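Local coordinates for putative epimerase (Burkholderia cenocepacia, PDB 4LW8), which probably works as an NAD(P)-dependent epimerase in the synthesis of lipopolysaccharide O-antigen, at residues R20-G25 against W46-P51; R85-V90 against R127-L132; L202-A207 against D317-A322. All coordinates share one frame; numbering follows the deposited sequence. Where two conformers were deposited one is given.

Contacts 1 and 2 are buried strand pairings in one mostly parallel sheet, and their centres lie about 12 Å apart because strands 20-24 and 88-91 are neighbours: F22 N lies 2.9 Å from A88 O, a probable hydrogen bond. Contact 3 is a helix-to-helix contact, only partly buried, whose centre is about 29 Å from that of contact 1 and about 36 Å from that of contact 2, across the chain's centre from the latter. Parallel backbone hydrogen bonds carry contacts 1 and 2, with polar side chains at both ends of contact 1 but only at the leading end of contact 2. In contact 3 no hydrogen bond crosses, and methionine, valine and alanine carbons do the packing.

Contact 1: R20-G25 against W46-P51; sequences RAFVTG and WGTVAP
Strands 20-24 and 44-49 meet here as parallel neighbours, the two strands of the first beta-alpha-beta unit of a Rossmann fold, with helix 29-40 between them in the chain. The axes of the short segments 20-24 and 46-49 come within 4.4 Å at 19°, and F22 pairs with W46, V23 with G47. Three backbone bonds support the pairing: W46 N to A21 O (2.7 Å), V23 N to W46 O (2.9 Å) and T48 N to V23 O (3.1 Å).

At the start of the pair the R20 guanidinium lies across the W46 indole. W46 CZ2 sits over the guanidinium face near its rim, 3.4 Å from R20 NH1, with the planes 31° apart; R20 NH1 is also bonded to A84 O and W46 NE1 to D44. F22, its CG anti to the backbone N (chi1 -176°), leans its ring obliquely forward, and CZ reaches T48 CG2 at 3.4 Å. T48 OG1 comes to 3.3 Å from T24 CA, beside G25, which opens the glycine-rich turn expected to bind the dinucleotide in this family.

Helix 74-84 packs on F22 and W46, while helix 29-40 takes A21 and V23 through L38; strands 88-91 and 65-68 flank the pair.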
ATOM      1  N   ARG A  20      20.619 -20.180  13.802  1.00 37.75           N
ATOM      2  CA  ARG A  20      20.265 -18.866  14.303  1.00 38.37           C
ATOM      3  C   ARG A  20      18.915 -18.353  13.807  1.00 35.68           C
ATOM      4  O   ARG A  20      18.503 -18.593  12.668  1.00 32.20           O
ATOM      5  CB  ARG A  20      21.362 -17.864  13.937  1.00 33.77           C
ATOM      6  CG  ARG A  20      22.698 -18.171  14.614  1.00 42.54           C
ATOM      7  CD  ARG A  20      23.808 -17.482  13.880  1.00 39.52           C
ATOM      8  NE  ARG A  20      25.109 -17.578  14.525  1.00 41.50           N
ATOM      9  CZ  ARG A  20      26.061 -16.677  14.328  1.00 39.42           C
ATOM     10  NH1 ARG A  20      25.810 -15.643  13.535  1.00 37.73           N
ATOM     11  NH2 ARG A  20      27.237 -16.784  14.924  1.00 44.28           N
ATOM     12  N   ALA A  21      18.227 -17.646  14.691  1.00 26.99           N
ATOM     13  CA  ALA A  21      17.032 -16.904  14.307  1.00 22.60           C
ATOM     14  C   ALA A  21      17.300 -15.429  14.513  1.00 28.61           C
ATOM     15  O   ALA A  21      18.096 -15.052  15.381  1.00 24.11           O
ATOM     16  CB  ALA A  21      15.836 -17.345  15.114  1.00 27.24           C
ATOM     17  N   PHE A  22      16.636 -14.602  13.708  1.00 22.28           N
ATOM     18  CA  PHE A  22      16.770 -13.160  13.771  1.00 25.45           C
ATOM     19  C   PHE A  22      15.368 -12.551  13.849  1.00 26.09           C
ATOM     20  O   PHE A  22      14.539 -12.756  12.957  1.00 27.44           O
ATOM     21  CB  PHE A  22      17.537 -12.655  12.543  1.00 24.75           C
ATOM     22  CG  PHE A  22      17.814 -11.177  12.541  1.00 28.03           C
ATOM     23  CD1 PHE A  22      18.668 -10.614  13.477  1.00 22.89           C
ATOM     24  CD2 PHE A  22      17.244 -10.354  11.572  1.00 27.35           C
ATOM     25  CE1 PHE A  22      18.943  -9.256  13.462  1.00 29.58           C
ATOM     26  CE2 PHE A  22      17.502  -8.988  11.556  1.00 33.52           C
ATOM     27  CZ  PHE A  22      18.357  -8.437  12.498  1.00 33.64           C
ATOM     28  N   VAL A  23      15.093 -11.836  14.931  1.00 28.95           N
ATOM     29  CA  VAL A  23      13.750 -11.304  15.186  1.00 27.49           C
ATOM     30  C   VAL A  23      13.794  -9.802  15.325  1.00 24.00           C
ATOM     31  O   VAL A  23      14.432  -9.296  16.233  1.00 24.18           O
ATOM     32  CB  VAL A  23      13.134 -11.889  16.473  1.00 23.83           C
ATOM     33  CG1 VAL A  23      11.730 -11.336  16.685  1.00 24.16           C
ATOM     34  CG2 VAL A  23      13.145 -13.448  16.419  1.00 23.14           C
ATOM     35  N   THR A  24      13.130  -9.073  14.434  1.00 25.25           N
ATOM     36  CA  THR A  24      13.047  -7.635  14.634  1.00 26.85           C
ATOM     37  C   THR A  24      12.018  -7.323  15.729  1.00 29.51           C
ATOM     38  O   THR A  24      11.020  -8.023  15.862  1.00 28.81           O
ATOM     39  CB  THR A  24      12.677  -6.894  13.346  1.00 25.82           C
ATOM     40  OG1 THR A  24      11.364  -7.296  12.920  1.00 24.55           O
ATOM     41  CG2 THR A  24      13.717  -7.180  12.251  1.00 23.95           C
ATOM     42  N   GLY A  25      12.266  -6.275  16.515  1.00 32.99           N
ATOM     43  CA  GLY A  25      11.375  -5.935  17.622  1.00 22.97           C
ATOM     44  C   GLY A  25      11.358  -7.053  18.653  1.00 25.29           C
ATOM     45  O   GLY A  25      10.327  -7.326  19.265  1.00 31.72           O
ATOM     46  N   TRP A  46      18.794 -14.135  17.846  1.00 31.16           N
ATOM     47  CA  TRP A  46      19.313 -12.765  17.710  1.00 24.78           C
ATOM     48  C   TRP A  46      18.144 -11.841  17.398  1.00 28.01           C
ATOM     49  O   TRP A  46      17.106 -12.299  16.945  1.00 27.09           O
ATOM     50  CB  TRP A  46      20.340 -12.634  16.584  1.00 24.02           C
ATOM     51  CG  TRP A  46      21.587 -13.445  16.712  1.00 23.62           C
ATOM     52  CD1 TRP A  46      21.690 -14.748  17.117  1.00 24.77           C
ATOM     53  CD2 TRP A  46      22.913 -13.013  16.410  1.00 24.23           C
ATOM     54  NE1 TRP A  46      23.001 -15.145  17.104  1.00 27.55           N
ATOM     55  CE2 TRP A  46      23.775 -14.102  16.663  1.00 32.34           C
ATOM     56  CE3 TRP A  46      23.460 -11.806  15.961  1.00 26.75           C
ATOM     57  CZ2 TRP A  46      25.160 -14.023  16.482  1.00 31.46           C
ATOM     58  CZ3 TRP A  46      24.832 -11.731  15.780  1.00 28.43           C
ATOM     59  CH2 TRP A  46      25.664 -12.836  16.036  1.00 27.97           C
ATOM     60  N   GLY A  47      18.304 -10.542  17.611  1.00 25.41           N
ATOM     61  CA  GLY A  47      17.228  -9.632  17.270  1.00 27.88           C
ATOM     62  C   GLY A  47      17.617  -8.176  17.364  1.00 34.84           C
ATOM     63  O   GLY A  47      18.703  -7.861  17.842  1.00 31.81           O
ATOM     64  N   THR A  48      16.733  -7.283  16.919  1.00 25.96           N
ATOM     65  CA  THR A  48      17.041  -5.861  16.952  1.00 25.98           C
ATOM     66  C   THR A  48      16.363  -5.176  18.132  1.00 30.02           C
ATOM     67  O   THR A  48      15.318  -5.629  18.587  1.00 26.68           O
ATOM     68  CB  THR A  48      16.617  -5.155  15.650  1.00 31.35           C
ATOM     69  OG1 THR A  48      15.187  -5.232  15.499  1.00 28.32           O
ATOM     70  CG2 THR A  48      17.295  -5.815  14.447  1.00 29.27           C
ATOM     71  N   VAL A  49      17.000  -4.113  18.628  1.00 27.30           N
ATOM     72  CA  VAL A  49      16.416  -3.183  19.593  1.00 23.99           C
ATOM     73  C   VAL A  49      16.658  -1.765  19.092  1.00 30.56           C
ATOM     74  O   VAL A  49      17.549  -1.542  18.277  1.00 31.39           O
ATOM     75  CB  VAL A  49      17.045  -3.320  21.008  1.00 37.54           C
ATOM     76  CG1 VAL A  49      16.766  -4.688  21.600  1.00 35.07           C
ATOM     77  CG2 VAL A  49      18.540  -3.036  20.943  1.00 26.23           C
ATOM     78  N   ALA A  50      15.888  -0.800  19.584  1.00 27.65           N
ATOM     79  CA  ALA A  50      16.090   0.597  19.202  1.00 33.27           C
ATOM     80  C   ALA A  50      17.371   1.136  19.822  1.00 37.90           C
ATOM     81  O   ALA A  50      17.596   0.958  21.011  1.00 46.70           O
ATOM     82  CB  ALA A  50      14.895   1.463  19.650  1.00 32.10           C
ATOM     83  N   PRO A  51      18.203   1.810  19.021  1.00 29.73           N
ATOM     84  CA  PRO A  51      19.399   2.468  19.545  1.00 31.86           C
ATOM     85  C   PRO A  51      19.043   3.480  20.627  1.00 45.09           C
ATOM     86  O   PRO A  51      18.007   4.132  20.523  1.00 49.14           O
ATOM     87  CB  PRO A  51      19.983   3.163  18.312  1.00 31.99           C
ATOM     88  CG  PRO A  51      19.529   2.318  17.167  1.00 29.50           C
ATOM     89  CD  PRO A  51      18.155   1.839  17.545  1.00 28.50           C
TER

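Contact 2: R85-V90 against R127-L132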
ATOM      1  N   ARG A  85      23.422 -13.801  10.323  1.00 28.60           N
ATOM      2  CA  ARG A  85      23.358 -14.933   9.388  1.00 24.42           C
ATOM      3  C   ARG A  85      22.186 -15.886   9.672  1.00 24.56           C
ATOM      4  O   ARG A  85      22.376 -17.088   9.779  1.00 30.14           O
ATOM      5  CB  ARG A  85      24.659 -15.729   9.403  1.00 30.81           C
ATOM      6  CG  ARG A  85      25.790 -15.007   8.715  1.00 47.52           C
ATOM      7  CD  ARG A  85      26.982 -15.906   8.447  1.00 52.40           C
ATOM      8  NE  ARG A  85      27.647 -16.378   9.661  1.00 56.41           N
ATOM      9  CZ  ARG A  85      28.410 -15.622  10.452  1.00 58.01           C
ATOM     10  NH1 ARG A  85      28.587 -14.321  10.194  1.00 52.15           N
ATOM     11  NH2 ARG A  85      28.980 -16.171  11.522  1.00 42.09           N
ATOM     12  N   PRO A  86      20.971 -15.352   9.802  1.00 22.80           N
ATOM     13  CA  PRO A  86      19.907 -16.235  10.284  1.00 30.50           C
ATOM     14  C   PRO A  86      19.451 -17.298   9.291  1.00 29.34           C
ATOM     15  O   PRO A  86      19.499 -17.073   8.087  1.00 30.10           O
ATOM     16  CB  PRO A  86      18.762 -15.253  10.549  1.00 26.30           C
ATOM     17  CG  PRO A  86      18.970 -14.203   9.516  1.00 25.22           C
ATOM     18  CD  PRO A  86      20.456 -14.013   9.454  1.00 21.36           C
ATOM     19  N   ASP A  87      19.022 -18.446   9.808  1.00 27.80           N
ATOM     20  CA  ASP A  87      18.263 -19.378   8.990  0.58 27.23           C
ATOM     21  C   ASP A  87      16.768 -19.048   9.049  1.00 26.56           C
ATOM     22  O   ASP A  87      16.041 -19.303   8.097  1.00 29.03           O
ATOM     23  CB  ASP A  87      18.491 -20.823   9.433  0.58 31.91           C
ATOM     24  CG  ASP A  87      17.960 -21.823   8.427  0.58 37.56           C
ATOM     25  OD1 ASP A  87      18.365 -21.751   7.241  0.58 31.86           O
ATOM     26  OD2 ASP A  87      17.137 -22.676   8.823  0.58 44.23           O
ATOM     27  N   ALA A  88      16.312 -18.475  10.157  1.00 27.49           N
ATOM     28  CA  ALA A  88      14.902 -18.086  10.311  1.00 32.24           C
ATOM     29  C   ALA A  88      14.778 -16.619  10.716  1.00 25.62           C
ATOM     30  O   ALA A  88      15.540 -16.132  11.543  1.00 23.61           O
ATOM     31  CB  ALA A  88      14.206 -18.966  11.343  1.00 32.01           C
ATOM     32  N   VAL A  89      13.819 -15.919  10.124  1.00 23.34           N
ATOM     33  CA  VAL A  89      13.601 -14.516  10.439  1.00 19.88           C
ATOM     34  C   VAL A  89      12.144 -14.291  10.818  1.00 23.27           C
ATOM     35  O   VAL A  89      11.247 -14.790  10.145  1.00 24.81           O
ATOM     36  CB  VAL A  89      13.977 -13.597   9.239  1.00 25.96           C
ATOM     37  CG1 VAL A  89      13.643 -12.141   9.543  1.00 22.26           C
ATOM     38  CG2 VAL A  89      15.461 -13.748   8.889  1.00 26.18           C
ATOM     39  N   VAL A  90      11.902 -13.553  11.897  1.00 21.86           N
ATOM     40  CA  VAL A  90      10.542 -13.149  12.220  1.00 26.29           C
ATOM     41  C   VAL A  90      10.526 -11.636  12.335  1.00 24.86           C
ATOM     42  O   VAL A  90      11.217 -11.054  13.160  1.00 23.34           O
ATOM     43  CB  VAL A  90      10.010 -13.788  13.517  1.00 27.55           C
ATOM     44  CG1 VAL A  90       8.521 -13.410  13.723  1.00 19.53           C
ATOM     45  CG2 VAL A  90      10.136 -15.288  13.458  1.00 23.08           C
ATOM     46  N   ARG A 127      21.041 -17.259   2.135  1.00 43.05           N
ATOM     47  CA  ARG A 127      19.773 -16.624   2.443  1.00 45.64           C
ATOM     48  C   ARG A 127      18.996 -17.515   3.401  1.00 40.71           C
ATOM     49  O   ARG A 127      19.157 -18.731   3.378  1.00 32.98           O
ATOM     50  CB  ARG A 127      18.988 -16.352   1.160  1.00 44.58           C
ATOM     51  CG  ARG A 127      19.542 -15.171   0.356  1.00 46.09           C
ATOM     52  CD  ARG A 127      18.969 -15.152  -1.055  1.00 48.75           C
ATOM     53  NE  ARG A 127      19.512 -14.068  -1.868  1.00 56.91           N
ATOM     54  CZ  ARG A 127      19.305 -13.938  -3.178  1.00 63.05           C
ATOM     55  NH1 ARG A 127      18.571 -14.837  -3.824  1.00 67.42           N
ATOM     56  NH2 ARG A 127      19.840 -12.921  -3.843  1.00 58.09           N
ATOM     57  N   PRO A 128      18.168 -16.910   4.266  1.00 33.33           N
ATOM     58  CA  PRO A 128      17.416 -17.694   5.257  1.00 33.54           C
ATOM     59  C   PRO A 128      16.463 -18.703   4.611  1.00 36.70           C
ATOM     60  O   PRO A 128      16.051 -18.505   3.471  1.00 34.71           O
ATOM     61  CB  PRO A 128      16.652 -16.626   6.057  1.00 25.73           C
ATOM     62  CG  PRO A 128      16.687 -15.397   5.214  1.00 30.90           C
ATOM     63  CD  PRO A 128      17.915 -15.466   4.370  1.00 23.97           C
ATOM     64  N   SER A 129      16.141 -19.781   5.320  1.00 32.24           N
ATOM     65  CA  SER A 129      15.213 -20.798   4.821  0.60 32.67           C
ATOM     66  C   SER A 129      13.756 -20.354   4.986  1.00 35.32           C
ATOM     67  O   SER A 129      12.849 -20.885   4.338  1.00 32.45           O
ATOM     68  CB  SER A 129      15.429 -22.132   5.546  0.60 29.51           C
ATOM     69  OG  SER A 129      16.771 -22.566   5.458  0.60 30.59           O
ATOM     70  N   ALA A 130      13.527 -19.387   5.874  1.00 26.23           N
ATOM     71  CA  ALA A 130      12.167 -18.899   6.122  1.00 23.47           C
ATOM     72  C   ALA A 130      12.177 -17.478   6.677  1.00 21.97           C
ATOM     73  O   ALA A 130      12.900 -17.178   7.637  1.00 27.54           O
ATOM     74  CB  ALA A 130      11.438 -19.825   7.070  1.00 24.30           C
ATOM     75  N   VAL A 131      11.382 -16.613   6.054  1.00 25.93           N
ATOM     76  CA  VAL A 131      11.218 -15.232   6.482  1.00 25.66           C
ATOM     77  C   VAL A 131       9.736 -14.978   6.761  1.00 26.02           C
ATOM     78  O   VAL A 131       8.943 -14.903   5.850  1.00 26.64           O
ATOM     79  CB  VAL A 131      11.723 -14.256   5.408  1.00 25.64           C
ATOM     80  CG1 VAL A 131      11.591 -12.794   5.873  1.00 18.10           C
ATOM     81  CG2 VAL A 131      13.161 -14.591   5.026  1.00 26.36           C
ATOM     82  N   LEU A 132       9.371 -14.855   8.028  1.00 26.70           N
ATOM     83  CA  LEU A 132       7.982 -14.660   8.409  1.00 23.90           C
ATOM     84  C   LEU A 132       7.733 -13.191   8.697  1.00 24.64           C
ATOM     85  O   LEU A 132       8.364 -12.611   9.574  1.00 20.21           O
ATOM     86  CB  LEU A 132       7.630 -15.487   9.647  1.00 24.46           C
ATOM     87  CG  LEU A 132       6.196 -15.333  10.170  1.00 27.68           C
ATOM     88  CD1 LEU A 132       5.155 -15.808   9.142  1.00 26.53           C
ATOM     89  CD2 LEU A 132       6.036 -16.073  11.476  1.00 26.98           C
TER
HETATM   90  O   HOH W   1      19.806 -20.613   5.632  1.00 48.48           O
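V89 and V131 lie side by side on one face of a parallel strand pair, 88-91 with 130-134, whose segment axes run 6° apart. A88 with A130 and V90 with L132 complete the register. The strand end is tight: V89 N bonds to A130 O at 2.9 Å, and L132 N bonds to V89 O at 2.8 Å, nearly straight (173°). Alongside, V89 CB lies 4.2 Å from V131 CG1, V90 CG1 4.3 Å from L132 CD2, and V89 CG2, anti to the carbonyl carbon, turns back to the P128 ring. Helix 103-122 covers V89 and V131, helix 227-240 covers A88, V90 and L132, so both faces are buried.

Around D87 and S129 the pairing changes character. D87 O takes S129 N at 2.8 Å, in the carbonyl plane on a lone pair, and a weak bond from A130 N at 3.4 Å, while P128 packs its CB against the same oxygen. Further out, towards exposed S129, the contact is looser: the D87 carboxylate meets the serine hydroxyl and a water that also bonds R127 O. D87 and S129 were each modelled in two conformers, and the two bonds to D87 OD1 are suspiciously short, so details are doubtful.

The chemistry thus grades from apolar to ionic: in the modelled conformer D87 OD2 forms a salt bridge with R19, expected to support the anionic carboxylate at this end of the pairing.

Contact 3: L202-A207 against D317-A322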
ATOM      1  N   LEU A 202      -8.927  -3.704  30.608  1.00 30.39           N
ATOM      2  CA  LEU A 202      -9.930  -4.402  31.411  1.00 31.12           C
ATOM      3  C   LEU A 202      -9.269  -5.170  32.552  1.00 30.72           C
ATOM      4  O   LEU A 202      -9.703  -5.079  33.704  1.00 34.14           O
ATOM      5  CB  LEU A 202     -10.743  -5.364  30.546  1.00 34.58           C
ATOM      6  CG  LEU A 202     -12.032  -4.873  29.880  1.00 48.15           C
ATOM      7  CD1 LEU A 202     -11.857  -3.492  29.303  1.00 55.82           C
ATOM      8  CD2 LEU A 202     -12.434  -5.842  28.784  1.00 44.56           C
ATOM      9  N   VAL A 203      -8.226  -5.934  32.231  1.00 30.91           N
ATOM     10  CA  VAL A 203      -7.501  -6.702  33.249  1.00 32.69           C
ATOM     11  C   VAL A 203      -6.923  -5.781  34.334  1.00 34.38           C
ATOM     12  O   VAL A 203      -7.048  -6.064  35.526  1.00 37.66           O
ATOM     13  CB  VAL A 203      -6.372  -7.551  32.614  1.00 34.57           C
ATOM     14  CG1 VAL A 203      -5.391  -8.068  33.677  1.00 32.24           C
ATOM     15  CG2 VAL A 203      -6.970  -8.701  31.824  1.00 34.84           C
ATOM     16  N   ALA A 204      -6.308  -4.675  33.918  1.00 30.02           N
ATOM     17  CA  ALA A 204      -5.715  -3.727  34.863  1.00 31.42           C
ATOM     18  C   ALA A 204      -6.768  -3.180  35.821  1.00 34.18           C
ATOM     19  O   ALA A 204      -6.522  -3.056  37.021  1.00 39.27           O
ATOM     20  CB  ALA A 204      -5.027  -2.587  34.128  1.00 28.77           C
ATOM     21  N   HIS A 205      -7.948  -2.871  35.296  1.00 30.27           N
ATOM     22  CA  HIS A 205      -9.017  -2.363  36.148  1.00 35.57           C
ATOM     23  C   HIS A 205      -9.466  -3.419  37.154  1.00 42.50           C
ATOM     24  O   HIS A 205      -9.567  -3.136  38.349  1.00 42.49           O
ATOM     25  CB  HIS A 205     -10.222  -1.892  35.327  1.00 32.71           C
ATOM     26  CG  HIS A 205     -10.046  -0.542  34.702  1.00 31.22           C
ATOM     27  ND1 HIS A 205      -9.117  -0.287  33.711  1.00 28.96           N
ATOM     28  CD2 HIS A 205     -10.673   0.637  34.940  1.00 31.54           C
ATOM     29  CE1 HIS A 205      -9.198   0.982  33.352  1.00 36.52           C
ATOM     30  NE2 HIS A 205     -10.126   1.567  34.091  1.00 36.90           N
ATOM     31  N   TYR A 206      -9.736  -4.631  36.682  1.00 38.11           N
ATOM     32  CA  TYR A 206     -10.207  -5.669  37.589  1.00 36.43           C
ATOM     33  C   TYR A 206      -9.130  -6.064  38.593  1.00 37.47           C
ATOM     34  O   TYR A 206      -9.430  -6.361  39.751  1.00 37.48           O
ATOM     35  CB  TYR A 206     -10.666  -6.903  36.814  1.00 31.95           C
ATOM     36  CG  TYR A 206     -12.148  -6.940  36.506  1.00 34.88           C
ATOM     37  CD1 TYR A 206     -13.072  -7.332  37.476  1.00 36.43           C
ATOM     38  CD2 TYR A 206     -12.622  -6.609  35.245  1.00 33.52           C
ATOM     39  CE1 TYR A 206     -14.432  -7.382  37.197  1.00 42.43           C
ATOM     40  CE2 TYR A 206     -13.987  -6.657  34.953  1.00 35.90           C
ATOM     41  CZ  TYR A 206     -14.882  -7.040  35.932  1.00 41.63           C
ATOM     42  OH  TYR A 206     -16.224  -7.093  35.647  1.00 44.91           O
ATOM     43  N   ALA A 207      -7.874  -6.023  38.162  1.00 36.78           N
ATOM     44  CA  ALA A 207      -6.769  -6.457  39.011  1.00 40.10           C
ATOM     45  C   ALA A 207      -6.624  -5.574  40.240  1.00 43.11           C
ATOM     46  O   ALA A 207      -6.238  -6.052  41.310  1.00 41.52           O
ATOM     47  CB  ALA A 207      -5.458  -6.483  38.213  1.00 41.70           C
ATOM     48  N   ASP A 317      -3.632 -12.655  37.322  1.00 35.65           N
ATOM     49  CA  ASP A 317      -2.693 -13.175  38.312  1.00 46.40           C
ATOM     50  C   ASP A 317      -1.343 -12.468  38.219  1.00 47.02           C
ATOM     51  O   ASP A 317      -0.741 -12.137  39.232  1.00 50.67           O
ATOM     52  CB  ASP A 317      -2.501 -14.686  38.145  1.00 50.11           C
ATOM     53  CG  ASP A 317      -3.731 -15.481  38.549  1.00 55.08           C
ATOM     54  OD1 ASP A 317      -4.603 -14.929  39.254  1.00 57.20           O
ATOM     55  OD2 ASP A 317      -3.808 -16.673  38.184  1.00 59.73           O
ATOM     56  N   ALA A 318      -0.866 -12.243  37.001  1.00 48.91           N
ATOM     57  CA  ALA A 318       0.415 -11.571  36.821  1.00 47.39           C
ATOM     58  C   ALA A 318       0.340 -10.139  37.331  1.00 46.21           C
ATOM     59  O   ALA A 318       1.283  -9.647  37.936  1.00 51.40           O
ATOM     60  CB  ALA A 318       0.846 -11.601  35.360  1.00 44.08           C
ATOM     61  N   MET A 319      -0.789  -9.475  37.099  1.00 41.10           N
ATOM     62  CA  MET A 319      -0.955  -8.095  37.555  1.00 44.62           C
ATOM     63  C   MET A 319      -0.942  -7.993  39.081  1.00 56.34           C
ATOM     64  O   MET A 319      -0.355  -7.070  39.639  1.00 62.53           O
ATOM     65  CB  MET A 319      -2.244  -7.491  37.008  1.00 40.12           C
ATOM     66  CG  MET A 319      -2.173  -7.084  35.542  1.00 49.65           C
ATOM     67  SD  MET A 319      -1.047  -5.711  35.216  1.00 74.72           S
ATOM     68  CE  MET A 319      -2.076  -4.326  35.695  1.00 45.81           C
ATOM     69  N   ARG A 320      -1.588  -8.945  39.747  1.00 59.04           N
ATOM     70  CA  ARG A 320      -1.698  -8.928  41.202  1.00 60.22           C
ATOM     71  C   ARG A 320      -0.391  -9.345  41.867  1.00 70.86           C
ATOM     72  O   ARG A 320      -0.058  -8.861  42.946  1.00 79.39           O
ATOM     73  CB  ARG A 320      -2.837  -9.843  41.661  1.00 58.13           C
ATOM     74  CG  ARG A 320      -4.222  -9.331  41.267  1.00 61.62           C
ATOM     75  CD  ARG A 320      -5.337 -10.245  41.754  1.00 65.96           C
ATOM     76  NE  ARG A 320      -6.625  -9.559  41.703  1.00 71.29           N
ATOM     77  CZ  ARG A 320      -7.803 -10.139  41.917  1.00 74.44           C
ATOM     78  NH1 ARG A 320      -7.871 -11.433  42.205  1.00 72.90           N
ATOM     79  NH2 ARG A 320      -8.918  -9.418  41.841  1.00 76.44           N
ATOM     80  N   ALA A 321       0.340 -10.248  41.222  1.00 71.23           N
ATOM     81  CA  ALA A 321       1.624 -10.721  41.740  1.00 75.51           C
ATOM     82  C   ALA A 321       2.737  -9.675  41.625  1.00 86.98           C
ATOM     83  O   ALA A 321       3.758  -9.773  42.311  1.00 92.75           O
ATOM     84  CB  ALA A 321       2.040 -12.004  41.023  1.00 68.04           C
ATOM     85  N   ALA A 322       2.532  -8.674  40.769  1.00 89.68           N
ATOM     86  CA  ALA A 322       3.545  -7.652  40.496  1.00 93.15           C
ATOM     87  C   ALA A 322       3.922  -6.842  41.739  1.00104.57           C
ATOM     88  O   ALA A 322       3.292  -6.956  42.793  1.00109.58           O
ATOM     89  CB  ALA A 322       3.064  -6.717  39.393  1.00 86.00           C
TER
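M319 reaches across to V203, A204 and A207, and this side chain supplies most of the apolar packing between segments 202-207 and 317-322. The short helix segments cross at -50°, with axes 9.3 Å apart at closest approach.

The methionine CB is 3.6 Å from A207 CB, and its CG meets V203 CG1 at 3.8 Å, the valine branch that stands anti to the backbone N. Two successive bends, at chi2 (-67°) and chi3 (-80°), then curl the chain so that CE arrives 3.8 Å from A204 CB. Touching atoms are therefore spread along the side chain, and two of its three partners are alanines. V203 is further covered by L312, M315 and V316 of helix 308-321.

R320 behaves differently: extended from CG to NE, it runs alongside the last turn of helix 198-207. A207 O lies in plane at the guanidinium edge, 3.6 Å from R320 NE, and Y206 O is 3.7 Å from R320 NH2. Neither pair counts as a hydrogen bond. The Y206 hydroxyl is hydrogen-bonded to S265 OG, and its ring packs on L264 and A268 of helix 257-268.

The contact thus combines apolar packing of M319 against buried V203 and partly exposed A204 and A207 with a close but not hydrogen-bonded electrostatic contact: the positive guanidinium beside the carbonyl end of a helix is probably favourable, though only loosely held.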